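Local coordinates for Myo-inositol phosphohydrolase (Mitsuokella multacida, PDB 4WU3), which probably removes phosphate groups from inositol polyphosphates such as phytate, as a phosphatase of the protein-tyrosine-phosphatase-like phytase family with two related repeats, at residues G67-Y71 against R83-D87; R122-H126 against D141-D145; P415-M419 against F526-A532; M556-V562 against F606-Q611. The protein carries 2 engineered substitutions. All blocks are in the same frame, centred on the assembly; numbering follows the deposited sequence.

Contact 1: residues G67-Y71 against R83-D87; sequences GSDKY and RKGMD
Ser68 and Asp87 bring the two loop segments together, their CA atoms 4.4 Å apart, and neither 67-71 nor 83-87 is regular helix or strand. A type II beta turn runs from Arg83 to Met86, closed by the backbone bond from Met86 N to Arg83 O, with Gly85 at positive phi. From the start of this turn the Arg83 side chain, bent at chi3 (57°), swings back to the other segment. Its guanidinium grips one carbonyl oxygen end-on with two nitrogens: NH2 lies 3.0 Å from Asp69 O, and NH1 lies 3.1 Å from the same atom. Both come from the same face of the carbonyl plane, NH1 well above it, and the bonds are bent. NH1 also makes a salt bridge with Asp87 OD1 (3.1 Å) on the syn side of that carboxylate, which fixes the rotation of the guanidinium. NH2 lies over one face of the Tyr71 ring, a cation-pi contact with Arg83 CZ 4.9 Å from the Tyr71 centroid, guanidinium and ring planes 59° apart. Tyr71 OH, hydrogen-bonded to Pro81 O, rests 3.4 Å from Arg83 CG. Met86 brings SD to 3.8 Å from Tyr71 CE1, a Met-aromatic contact, and its CE touches Gly67 O. Helix 267-276 packs against Tyr71 and Met86. Arg83, first residue of the type II turn, thus ties together the irregular excursion between strands 65-66 and 91-94 at the edge of a five-stranded mixed sheet.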
loop_
_atom_site.group_PDB
_atom_site.type_symbol
_atom_site.label_atom_id
_atom_site.label_comp_id
_atom_site.label_asym_id
_atom_site.label_seq_id
_atom_site.Cartn_x
_atom_site.Cartn_y
_atom_site.Cartn_z
ATOM N N GLY A 67 2.858 -30.304 1.864
ATOM C CA GLY A 67 3.714 -29.984 0.736
ATOM C C GLY A 67 3.766 -31.084 -0.293
ATOM O O GLY A 67 4.057 -30.833 -1.468
ATOM N N SER A 68 3.483 -32.306 0.147
ATOM C CA SER A 68 3.514 -33.477 -0.734
ATOM C C SER A 68 2.174 -33.734 -1.429
ATOM O O SER A 68 2.042 -34.693 -2.184
ATOM C CB SER A 68 3.939 -34.728 0.052
ATOM O OG SER A 68 3.061 -34.999 1.135
ATOM N N ASP A 69 1.177 -32.889 -1.174
ATOM C CA ASP A 69 -0.136 -33.080 -1.781
ATOM C C ASP A 69 -0.075 -33.002 -3.309
ATOM O O ASP A 69 0.800 -32.349 -3.890
ATOM C CB ASP A 69 -1.144 -32.062 -1.234
ATOM C CG ASP A 69 -1.581 -32.383 0.178
ATOM O OD1 ASP A 69 -1.085 -33.392 0.731
ATOM O OD2 ASP A 69 -2.412 -31.633 0.738
ATOM N N LYS A 70 -1.016 -33.686 -3.947
ATOM C CA LYS A 70 -1.140 -33.661 -5.399
ATOM C C LYS A 70 -1.655 -32.301 -5.873
ATOM O O LYS A 70 -2.261 -31.539 -5.107
ATOM C CB LYS A 70 -2.068 -34.786 -5.879
ATOM C CG LYS A 70 -3.522 -34.642 -5.449
ATOM C CD LYS A 70 -4.349 -35.878 -5.784
ATOM C CE LYS A 70 -5.599 -35.980 -4.911
ATOM N NZ LYS A 70 -6.473 -34.774 -4.990
ATOM N N TYR A 71 -1.407 -31.992 -7.137
ATOM C CA TYR A 71 -1.909 -30.754 -7.714
ATOM C C TYR A 71 -3.418 -30.857 -7.903
ATOM O O TYR A 71 -3.926 -31.900 -8.286
ATOM C CB TYR A 71 -1.250 -30.493 -9.069
ATOM C CG TYR A 71 0.239 -30.182 -9.042
ATOM C CD1 TYR A 71 0.852 -29.639 -7.921
ATOM C CD2 TYR A 71 1.019 -30.394 -10.164
ATOM C CE1 TYR A 71 2.209 -29.340 -7.917
ATOM C CE2 TYR A 71 2.364 -30.087 -10.175
ATOM C CZ TYR A 71 2.957 -29.552 -9.055
ATOM O OH TYR A 71 4.304 -29.254 -9.086
ATOM N N ARG A 83 7.390 -31.145 -9.919
ATOM C CA ARG A 83 7.105 -31.460 -8.516
ATOM C C ARG A 83 8.401 -31.645 -7.737
ATOM O O ARG A 83 8.380 -32.025 -6.570
ATOM C CB ARG A 83 6.265 -32.737 -8.394
ATOM C CG ARG A 83 4.808 -32.595 -8.826
ATOM C CD ARG A 83 3.984 -33.806 -8.414
ATOM N NE ARG A 83 4.065 -34.033 -6.974
ATOM C CZ ARG A 83 3.296 -33.429 -6.078
ATOM N NH1 ARG A 83 3.441 -33.676 -4.802
ATOM N NH2 ARG A 83 2.378 -32.570 -6.445
ATOM N N LYS A 84 9.535 -31.380 -8.380
ATOM C CA LYS A 84 10.822 -31.682 -7.761
ATOM C C LYS A 84 11.002 -31.021 -6.391
ATOM O O LYS A 84 10.808 -29.811 -6.232
ATOM C CB LYS A 84 11.984 -31.291 -8.672
ATOM C CG LYS A 84 13.323 -31.497 -7.990
ATOM C CD LYS A 84 14.495 -31.308 -8.929
ATOM C CE LYS A 84 15.767 -31.817 -8.272
ATOM N NZ LYS A 84 16.937 -31.700 -9.181
ATOM N N GLY A 85 11.380 -31.841 -5.411
ATOM C CA GLY A 85 11.645 -31.382 -4.054
ATOM C C GLY A 85 10.428 -31.272 -3.143
ATOM O O GLY A 85 10.578 -31.088 -1.937
ATOM N N MET A 86 9.225 -31.391 -3.694
ATOM C CA MET A 86 8.014 -31.168 -2.904
ATOM C C MET A 86 7.792 -32.200 -1.802
ATOM O O MET A 86 7.322 -31.863 -0.713
ATOM C CB MET A 86 6.783 -31.159 -3.808
ATOM C CG MET A 86 6.732 -29.965 -4.738
ATOM S SD MET A 86 5.143 -29.824 -5.558
ATOM C CE MET A 86 4.154 -29.078 -4.254
ATOM N N ASP A 87 8.114 -33.454 -2.087
ATOM C CA ASP A 87 7.717 -34.547 -1.210
ATOM C C ASP A 87 8.591 -34.690 0.047
ATOM O O ASP A 87 8.225 -35.420 0.980
ATOM C CB ASP A 87 7.678 -35.855 -2.002
ATOM C CG ASP A 87 6.537 -35.892 -3.015
ATOM O OD1 ASP A 87 5.765 -34.912 -3.098
ATOM O OD2 ASP A 87 6.403 -36.908 -3.730
HETATM O O HOH W 1 0.660 -33.646 -8.855
#

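Contact 2: residues R122-H126 against D141-D145; sequences RGESH and DWGND
Asn144, Glu124 and Asp141 carry most of this buried contact. The amide of Asn144 spends both N-H groups of ND2 on the other loop: one meets Gly123 O at 3.0 Å, almost straight (176°) and on a lone pair in the carbonyl plane, and the other reaches Ser125 OG at 2.9 Å. With Asn144 OD1 taken by Arg147, these bonds fix the rotation of the amide; a separate bond to Gln159 positions Ser125 OG. Glu124 and Asp141 instead bring like charges together, OE2 of Glu124 standing 3.3 Å from OD2 of Asp141 with the carboxylate planes 70° apart. Cations and water probably ease this repulsion. Arg122 NE forms a salt bridge to Glu124 OE2 (2.8 Å), meeting it from above the carboxylate plane, while Arg248 pairs with Glu124 OE1. One water joins Glu124 OE1 to Asp141 O; another accepts from Arg122 NH2 and donates weakly to both acids. Glu124 CG sits between the backbone N and carbonyl carbon (chi1 62°), and a bend at chi2 turns the carboxylate toward Arg122. The contact joins the loop after strand 116-122 to the one before helix 149-161, in a polar layer close to a bound phosphate in the first phosphatase-like repeat.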
loop_
_atom_site.group_PDB
_atom_site.type_symbol
_atom_site.label_atom_id
_atom_site.label_comp_id
_atom_site.label_asym_id
_atom_site.label_seq_id
_atom_site.Cartn_x
_atom_site.Cartn_y
_atom_site.Cartn_z
ATOM N N ARG A 122 0.129 -15.059 13.228
ATOM C CA ARG A 122 -0.944 -14.099 13.461
ATOM C C ARG A 122 -0.540 -12.986 14.401
ATOM O O ARG A 122 -0.217 -13.230 15.566
ATOM C CB ARG A 122 -2.181 -14.793 14.024
ATOM C CG ARG A 122 -2.774 -15.881 13.141
ATOM C CD ARG A 122 -3.957 -16.534 13.841
ATOM N NE ARG A 122 -5.137 -15.679 13.875
ATOM C CZ ARG A 122 -6.233 -15.969 14.566
ATOM N NH1 ARG A 122 -6.275 -17.082 15.288
ATOM N NH2 ARG A 122 -7.282 -15.154 14.547
ATOM N N GLY A 123 -0.585 -11.761 13.892
ATOM C CA GLY A 123 -0.323 -10.574 14.703
ATOM C C GLY A 123 -1.523 -10.152 15.526
ATOM O O GLY A 123 -1.369 -9.577 16.590
ATOM N N GLU A 124 -2.717 -10.456 15.033
ATOM C CA GLU A 124 -3.952 -10.249 15.796
ATOM C C GLU A 124 -3.967 -11.078 17.104
ATOM O O GLU A 124 -3.466 -12.195 17.147
ATOM C CB GLU A 124 -5.191 -10.553 14.917
ATOM C CG GLU A 124 -5.346 -11.991 14.383
ATOM C CD GLU A 124 -4.621 -12.233 13.053
ATOM O OE1 GLU A 124 -3.750 -11.402 12.648
ATOM O OE2 GLU A 124 -4.911 -13.268 12.400
ATOM N N SER A 125 -4.530 -10.525 18.174
ATOM C CA SER A 125 -4.617 -11.247 19.442
ATOM C C SER A 125 -5.625 -12.388 19.376
ATOM O O SER A 125 -6.759 -12.212 18.953
ATOM C CB SER A 125 -4.994 -10.308 20.582
ATOM O OG SER A 125 -4.025 -9.298 20.751
ATOM N N HIS A 126 -5.194 -13.561 19.815
ATOM C CA HIS A 126 -6.025 -14.748 19.749
ATOM C C HIS A 126 -5.679 -15.710 20.860
ATOM O O HIS A 126 -4.657 -15.577 21.537
ATOM C CB HIS A 126 -5.847 -15.454 18.395
ATOM C CG HIS A 126 -4.445 -15.884 18.120
ATOM N ND1 HIS A 126 -3.475 -15.013 17.667
ATOM C CD2 HIS A 126 -3.843 -17.092 18.235
ATOM C CE1 HIS A 126 -2.338 -15.668 17.510
ATOM N NE2 HIS A 126 -2.535 -16.932 17.842
ATOM N N ASP A 141 -9.300 -6.939 10.128
ATOM C CA ASP A 141 -8.500 -7.801 11.019
ATOM C C ASP A 141 -7.195 -7.143 11.473
ATOM O O ASP A 141 -6.140 -7.801 11.566
ATOM C CB ASP A 141 -8.206 -9.152 10.369
ATOM C CG ASP A 141 -7.611 -10.151 11.346
ATOM O OD1 ASP A 141 -7.805 -10.002 12.584
ATOM O OD2 ASP A 141 -6.940 -11.093 10.869
ATOM N N TRP A 142 -7.275 -5.845 11.772
ATOM C CA TRP A 142 -6.113 -5.078 12.197
ATOM C C TRP A 142 -6.193 -4.676 13.671
ATOM O O TRP A 142 -5.837 -3.551 14.057
ATOM C CB TRP A 142 -5.934 -3.850 11.301
ATOM C CG TRP A 142 -5.364 -4.176 9.921
ATOM C CD1 TRP A 142 -4.616 -5.261 9.580
ATOM C CD2 TRP A 142 -5.487 -3.386 8.736
ATOM N NE1 TRP A 142 -4.263 -5.200 8.256
ATOM C CE2 TRP A 142 -4.786 -4.059 7.713
ATOM C CE3 TRP A 142 -6.140 -2.182 8.433
ATOM C CZ2 TRP A 142 -4.723 -3.571 6.411
ATOM C CZ3 TRP A 142 -6.064 -1.691 7.146
ATOM C CH2 TRP A 142 -5.360 -2.375 6.151
ATOM N N GLY A 143 -6.627 -5.623 14.499
ATOM C CA GLY A 143 -6.819 -5.367 15.926
ATOM C C GLY A 143 -5.571 -4.843 16.614
ATOM O O GLY A 143 -5.663 -4.116 17.599
ATOM N N ASN A 144 -4.403 -5.232 16.104
ATOM C CA ASN A 144 -3.128 -4.811 16.673
ATOM C C ASN A 144 -2.339 -3.957 15.686
ATOM O O ASN A 144 -1.101 -3.966 15.659
ATOM C CB ASN A 144 -2.322 -6.026 17.135
ATOM C CG ASN A 144 -2.822 -6.577 18.459
ATOM O OD1 ASN A 144 -3.310 -5.823 19.296
ATOM N ND2 ASN A 144 -2.698 -7.890 18.658
ATOM N N ASP A 145 -3.086 -3.201 14.889
ATOM C CA ASP A 145 -2.518 -2.338 13.867
ATOM C C ASP A 145 -1.340 -1.510 14.381
ATOM O O ASP A 145 -1.482 -0.713 15.302
ATOM C CB ASP A 145 -3.609 -1.406 13.358
ATOM C CG ASP A 145 -3.192 -0.630 12.146
ATOM O OD1 ASP A 145 -2.164 -0.977 11.518
ATOM O OD2 ASP A 145 -3.900 0.342 11.814
HETATM O O HOH W 2 -8.249 -13.059 13.004
HETATM O O HOH W 3 -3.513 -8.808 11.940
#

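Contact 3: residues P415-M419 against F526-A532; sequences PIYIM and FTRTMPA
Pro415 and Pro531 lie at the near end of the contact, their CA atoms 7.5 Å apart, and the segments diverge to 10.4 Å between the CA atoms of Met419 and Phe526. This is the side of a mixed alpha/beta phosphatase-like domain where helix 517-529 covers strand 416-422 of the five-stranded sheet. Phe526 fills the space between, its CG anti to the backbone N (chi1 175°), which sends the ring out toward the strand. There it points its CZ edge at one face of Tyr417 in a T-shaped stack, centroids 5.3 Å apart and planes at 83°. Met419, bent at chi2 and chi3, lays CE over the centre of one Phe526 face, 3.9 Å from the centroid, a CH-pi contact, with SD alongside in a Met-aromatic contact. Tyr417 also stacks on His503 of the neighbouring strand 503-509. Replacing Tyr417 with an alanine would probably leave the edge of Phe526 without the ring face it points at and open a gap beside Pro531. After Thr529 the chain leaves the helix and runs on toward the start of the strand, where Pro531 CB packs 3.9 Å from Pro415 CG. Beside this pair, Tyr417 OH comes to 3.1 Å from Pro531 CD.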
loop_
_atom_site.group_PDB
_atom_site.type_symbol
_atom_site.label_atom_id
_atom_site.label_comp_id
_atom_site.label_asym_id
_atom_site.label_seq_id
_atom_site.Cartn_x
_atom_site.Cartn_y
_atom_site.Cartn_z
ATOM N N PRO A 415 25.474 7.930 52.872
ATOM C CA PRO A 415 26.030 8.196 51.537
ATOM C C PRO A 415 24.957 8.457 50.461
ATOM O O PRO A 415 23.888 7.826 50.458
ATOM C CB PRO A 415 26.851 6.944 51.220
ATOM C CG PRO A 415 26.411 5.895 52.187
ATOM C CD PRO A 415 25.713 6.555 53.341
ATOM N N ILE A 416 25.251 9.408 49.576
ATOM C CA ILE A 416 24.306 9.852 48.557
ATOM C C ILE A 416 24.679 9.300 47.191
ATOM O O ILE A 416 25.807 9.498 46.728
ATOM C CB ILE A 416 24.274 11.387 48.468
ATOM C CG1 ILE A 416 23.863 11.985 49.813
ATOM C CG2 ILE A 416 23.304 11.834 47.376
ATOM C CD1 ILE A 416 24.120 13.472 49.915
ATOM N N TYR A 417 23.741 8.595 46.561
ATOM C CA TYR A 417 23.954 8.033 45.226
ATOM C C TYR A 417 23.109 8.781 44.209
ATOM O O TYR A 417 21.925 9.014 44.422
ATOM C CB TYR A 417 23.590 6.541 45.151
ATOM C CG TYR A 417 24.491 5.639 45.947
ATOM C CD1 TYR A 417 24.344 5.538 47.320
ATOM C CD2 TYR A 417 25.475 4.878 45.337
ATOM C CE1 TYR A 417 25.165 4.724 48.072
ATOM C CE2 TYR A 417 26.305 4.053 46.087
ATOM C CZ TYR A 417 26.137 3.982 47.454
ATOM O OH TYR A 417 26.934 3.180 48.239
ATOM N N ILE A 418 23.733 9.168 43.102
ATOM C CA ILE A 418 22.999 9.658 41.944
ATOM C C ILE A 418 22.687 8.436 41.077
ATOM O O ILE A 418 23.600 7.740 40.618
ATOM C CB ILE A 418 23.826 10.683 41.138
ATOM C CG1 ILE A 418 24.120 11.936 41.985
ATOM C CG2 ILE A 418 23.121 11.056 39.847
ATOM C CD1 ILE A 418 22.901 12.632 42.562
ATOM N N MET A 419 21.397 8.163 40.904
ATOM C CA MET A 419 20.945 7.035 40.105
ATOM C C MET A 419 20.525 7.536 38.724
ATOM O O MET A 419 19.411 8.024 38.534
ATOM C CB MET A 419 19.779 6.319 40.790
ATOM C CG MET A 419 20.029 5.919 42.242
ATOM S SD MET A 419 21.332 4.683 42.470
ATOM C CE MET A 419 20.624 3.242 41.670
ATOM N N PHE A 526 20.820 -3.769 43.458
ATOM C CA PHE A 526 21.499 -2.609 44.029
ATOM C C PHE A 526 21.005 -2.349 45.443
ATOM O O PHE A 526 21.811 -2.117 46.336
ATOM C CB PHE A 526 21.299 -1.359 43.166
ATOM C CG PHE A 526 21.871 -0.105 43.769
ATOM C CD1 PHE A 526 23.170 0.243 43.552
ATOM C CD2 PHE A 526 21.105 0.721 44.544
ATOM C CE1 PHE A 526 23.701 1.395 44.103
ATOM C CE2 PHE A 526 21.633 1.870 45.100
ATOM C CZ PHE A 526 22.936 2.206 44.881
ATOM N N THR A 527 19.689 -2.391 45.660
ATOM C CA THR A 527 19.149 -2.053 46.975
ATOM C C THR A 527 19.551 -3.061 48.037
ATOM O O THR A 527 19.610 -2.725 49.208
ATOM C CB THR A 527 17.603 -1.949 47.011
ATOM O OG1 THR A 527 17.019 -3.214 46.668
ATOM C CG2 THR A 527 17.103 -0.867 46.075
ATOM N N ARG A 528 19.806 -4.300 47.644
ATOM C CA ARG A 528 20.158 -5.325 48.622
ATOM C C ARG A 528 21.525 -5.104 49.271
ATOM O O ARG A 528 21.740 -5.509 50.404
ATOM C CB ARG A 528 20.205 -6.676 47.957
ATOM C CG ARG A 528 18.934 -7.149 47.308
ATOM C CD ARG A 528 19.381 -8.443 46.686
ATOM N NE ARG A 528 18.539 -9.046 45.687
ATOM C CZ ARG A 528 17.435 -9.703 45.980
ATOM N NH1 ARG A 528 17.022 -9.791 47.244
ATOM N NH2 ARG A 528 16.752 -10.243 45.005
ATOM N N THR A 529 22.451 -4.490 48.541
ATOM C CA THR A 529 23.834 -4.360 49.002
ATOM C C THR A 529 24.193 -2.925 49.377
ATOM O O THR A 529 25.287 -2.673 49.876
ATOM C CB THR A 529 24.819 -4.785 47.906
ATOM O OG1 THR A 529 24.787 -3.839 46.842
ATOM C CG2 THR A 529 24.432 -6.045 47.310
ATOM N N MET A 530 23.300 -1.974 49.116
ATOM C CA MET A 530 23.640 -0.586 49.355
ATOM C C MET A 530 23.760 -0.343 50.855
ATOM O O MET A 530 23.130 -1.029 51.659
ATOM C CB MET A 530 22.618 0.362 48.720
ATOM C CG MET A 530 21.295 0.483 49.458
ATOM S SD MET A 530 20.104 1.428 48.477
ATOM C CE MET A 530 18.780 1.562 49.655
ATOM N N PRO A 531 24.597 0.624 51.235
ATOM C CA PRO A 531 24.807 0.892 52.651
ATOM C C PRO A 531 23.543 1.355 53.326
ATOM O O PRO A 531 22.682 1.944 52.677
ATOM C CB PRO A 531 25.816 2.048 52.658
ATOM C CG PRO A 531 26.412 2.074 51.298
ATOM C CD PRO A 531 25.375 1.523 50.368
ATOM N N ALA A 532 23.429 1.103 54.624
ATOM C CA ALA A 532 22.291 1.618 55.359
ATOM C C ALA A 532 22.336 3.136 55.348
ATOM O O ALA A 532 23.400 3.754 55.230
ATOM C CB ALA A 532 22.254 1.077 56.785
#

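Contact 4: residues M556-V562 against F606-Q611; sequences MMKNPDV and FYQYVQ
Phe606 opens the contact by presenting the edge of its ring to two methionines. Met556 SD lies in the ring plane, 3.9 Å from Phe606 CD2, and Met557 CG approaches Phe606 CZ at 4.0 Å. Next, Tyr607 extends with CG anti to the backbone N (chi1 -179°), carrying its ring past Met556, whose SD sits at the edge 3.9 Å from Tyr607 CD1. The one sulfur therefore makes Met-aromatic contacts with two successive rings of the helix. Beyond it, Tyr607 OH gives a weak hydrogen bond to Val562 O (3.4 Å). One turn further on, Val610 points at the other segment: CG1 packs 3.8 Å from Pro560 CB and also touches Met556 O, while CG2 meets Met557 CG. Gln611 comes last, its chain bent at chi2 so that NE2 reaches Pro560 O at 2.8 Å with an N-H...O angle of 160°, in the carbonyl plane and on a lone pair. A leucine in place of Gln611 would probably leave Pro560 O without this donor, and the turn tied to the helix by little more than the weak Tyr607 bond. That turn, a type I from Asn559 to Val562, follows the end of helix 545-558. Helix 593-613 thus lies against the last turn of helix 545-558 and the link to helix 564-573, whose Leu564 touches Met556 and Tyr607, while Ile520 and Ile524 of helix 517-529 pack on Phe606 and Met557.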
loop_
_atom_site.group_PDB
_atom_site.type_symbol
_atom_site.label_atom_id
_atom_site.label_comp_id
_atom_site.label_asym_id
_atom_site.label_seq_id
_atom_site.Cartn_x
_atom_site.Cartn_y
_atom_site.Cartn_z
ATOM N N MET A 556 7.410 1.617 47.320
ATOM C CA MET A 556 6.624 0.415 47.598
ATOM C C MET A 556 7.449 -0.601 48.350
ATOM O O MET A 556 6.980 -1.204 49.323
ATOM C CB MET A 556 6.171 -0.273 46.310
ATOM C CG MET A 556 4.983 0.347 45.625
ATOM S SD MET A 556 4.664 -0.489 44.060
ATOM C CE MET A 556 4.252 0.929 43.059
ATOM N N MET A 557 8.658 -0.835 47.859
ATOM C CA MET A 557 9.527 -1.842 48.444
ATOM C C MET A 557 9.722 -1.570 49.933
ATOM O O MET A 557 9.721 -2.491 50.736
ATOM C CB MET A 557 10.888 -1.879 47.730
ATOM C CG MET A 557 10.859 -2.521 46.343
ATOM S SD MET A 557 12.370 -2.260 45.384
ATOM C CE MET A 557 13.504 -3.371 46.215
ATOM N N LYS A 558 9.889 -0.301 50.289
ATOM C CA LYS A 558 10.229 0.090 51.660
ATOM C C LYS A 558 8.982 0.241 52.528
ATOM O O LYS A 558 9.049 0.142 53.743
ATOM C CB LYS A 558 11.003 1.417 51.653
ATOM C CG LYS A 558 12.259 1.421 50.789
ATOM C CD LYS A 558 13.432 0.762 51.490
ATOM C CE LYS A 558 13.958 1.634 52.622
ATOM N NZ LYS A 558 15.151 1.033 53.276
ATOM N N ASN A 559 7.842 0.473 51.887
ATOM C CA ASN A 559 6.599 0.716 52.598
ATOM C C ASN A 559 5.474 -0.115 52.008
ATOM O O ASN A 559 4.505 0.429 51.485
ATOM C CB ASN A 559 6.240 2.198 52.521
ATOM C CG ASN A 559 7.269 3.074 53.200
ATOM O OD1 ASN A 559 7.290 3.193 54.416
ATOM N ND2 ASN A 559 8.137 3.673 52.421
ATOM N N PRO A 560 5.603 -1.447 52.090
ATOM C CA PRO A 560 4.628 -2.349 51.482
ATOM C C PRO A 560 3.240 -2.274 52.143
ATOM O O PRO A 560 2.262 -2.776 51.588
ATOM C CB PRO A 560 5.270 -3.731 51.652
ATOM C CG PRO A 560 6.239 -3.581 52.773
ATOM C CD PRO A 560 6.715 -2.166 52.736
ATOM N N ASP A 561 3.156 -1.635 53.304
ATOM C CA ASP A 561 1.878 -1.468 53.995
ATOM C C ASP A 561 1.055 -0.292 53.457
ATOM O O ASP A 561 -0.088 -0.106 53.848
ATOM C CB ASP A 561 2.112 -1.275 55.491
ATOM C CG ASP A 561 3.091 -0.141 55.791
ATOM O OD1 ASP A 561 4.003 0.117 54.973
ATOM O OD2 ASP A 561 2.959 0.477 56.864
ATOM N N VAL A 562 1.636 0.502 52.565
ATOM C CA VAL A 562 0.910 1.612 51.958
ATOM C C VAL A 562 0.251 1.178 50.644
ATOM O O VAL A 562 0.807 0.379 49.898
ATOM C CB VAL A 562 1.848 2.797 51.726
ATOM C CG1 VAL A 562 1.115 3.922 51.008
ATOM C CG2 VAL A 562 2.423 3.267 53.059
ATOM N N PHE A 606 3.971 -4.989 39.798
ATOM C CA PHE A 606 5.110 -4.824 40.679
ATOM C C PHE A 606 4.661 -4.641 42.127
ATOM O O PHE A 606 5.326 -5.099 43.038
ATOM C CB PHE A 606 5.990 -3.660 40.243
ATOM C CG PHE A 606 7.220 -3.523 41.066
ATOM C CD1 PHE A 606 8.347 -4.253 40.753
ATOM C CD2 PHE A 606 7.240 -2.695 42.177
ATOM C CE1 PHE A 606 9.480 -4.141 41.516
ATOM C CE2 PHE A 606 8.376 -2.580 42.948
ATOM C CZ PHE A 606 9.496 -3.305 42.615
ATOM N N TYR A 607 3.532 -3.977 42.335
ATOM C CA TYR A 607 2.964 -3.860 43.673
ATOM C C TYR A 607 2.689 -5.245 44.252
ATOM O O TYR A 607 3.034 -5.527 45.410
ATOM C CB TYR A 607 1.680 -3.044 43.645
ATOM C CG TYR A 607 1.053 -2.878 45.002
ATOM C CD1 TYR A 607 1.467 -1.866 45.860
ATOM C CD2 TYR A 607 0.066 -3.747 45.440
ATOM C CE1 TYR A 607 0.908 -1.716 47.115
ATOM C CE2 TYR A 607 -0.505 -3.605 46.692
ATOM C CZ TYR A 607 -0.080 -2.588 47.526
ATOM O OH TYR A 607 -0.643 -2.451 48.774
ATOM N N GLN A 608 2.094 -6.119 43.442
ATOM C CA GLN A 608 1.825 -7.490 43.877
ATOM C C GLN A 608 3.123 -8.221 44.217
ATOM O O GLN A 608 3.200 -8.966 45.203
ATOM C CB GLN A 608 1.069 -8.290 42.807
ATOM C CG GLN A 608 0.832 -9.735 43.233
ATOM C CD GLN A 608 0.060 -10.566 42.225
ATOM O OE1 GLN A 608 -0.348 -10.075 41.178
ATOM N NE2 GLN A 608 -0.131 -11.844 42.546
ATOM N N TYR A 609 4.132 -8.028 43.378
ATOM C CA TYR A 609 5.415 -8.671 43.585
ATOM C C TYR A 609 5.967 -8.302 44.963
ATOM O O TYR A 609 6.503 -9.144 45.677
ATOM C CB TYR A 609 6.396 -8.264 42.482
ATOM C CG TYR A 609 7.844 -8.526 42.824
ATOM C CD1 TYR A 609 8.364 -9.811 42.785
ATOM C CD2 TYR A 609 8.699 -7.484 43.178
ATOM C CE1 TYR A 609 9.688 -10.057 43.101
ATOM C CE2 TYR A 609 10.026 -7.728 43.489
ATOM C CZ TYR A 609 10.508 -9.022 43.452
ATOM O OH TYR A 609 11.818 -9.296 43.753
ATOM N N VAL A 610 5.839 -7.033 45.320
ATOM C CA VAL A 610 6.324 -6.553 46.598
ATOM C C VAL A 610 5.522 -7.190 47.729
ATOM O O VAL A 610 6.083 -7.705 48.690
ATOM C CB VAL A 610 6.226 -5.019 46.697
ATOM C CG1 VAL A 610 6.429 -4.573 48.128
ATOM C CG2 VAL A 610 7.258 -4.362 45.792
ATOM N N GLN A 611 4.206 -7.145 47.616
ATOM C CA GLN A 611 3.356 -7.732 48.644
ATOM C C GLN A 611 3.822 -9.139 49.002
ATOM O O GLN A 611 3.834 -9.506 50.174
ATOM C CB GLN A 611 1.906 -7.774 48.174
ATOM C CG GLN A 611 1.245 -6.408 48.105
ATOM C CD GLN A 611 1.218 -5.699 49.451
ATOM O OE1 GLN A 611 0.729 -6.237 50.435
ATOM N NE2 GLN A 611 1.754 -4.495 49.496
#

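How the contacts relate
Contacts 2 and 4 are buried, contact 1 is partly so and contact 3 lies near the surface. Their chemistry does not simply follow depth: contact 2 is polar, with acids, water and an amide, whereas contact 4 is mostly methionine and aromatic packing with hydrogen bonds to a turn. Contact 1 combines a charged grip with a ring, and contact 3 is aromatic, methionine and proline packing without a polar bond between its segments. Contacts 1 and 2 join loops, contact 3 sets a helix on a strand and contact 4 sets a helix against a helix end and its following turn. Contacts 3 and 4 touch, through Thr527 OG1 and Met557 CE at 3.5 Å, whereas contacts 1 and 3 lie about 65 Å apart between centres.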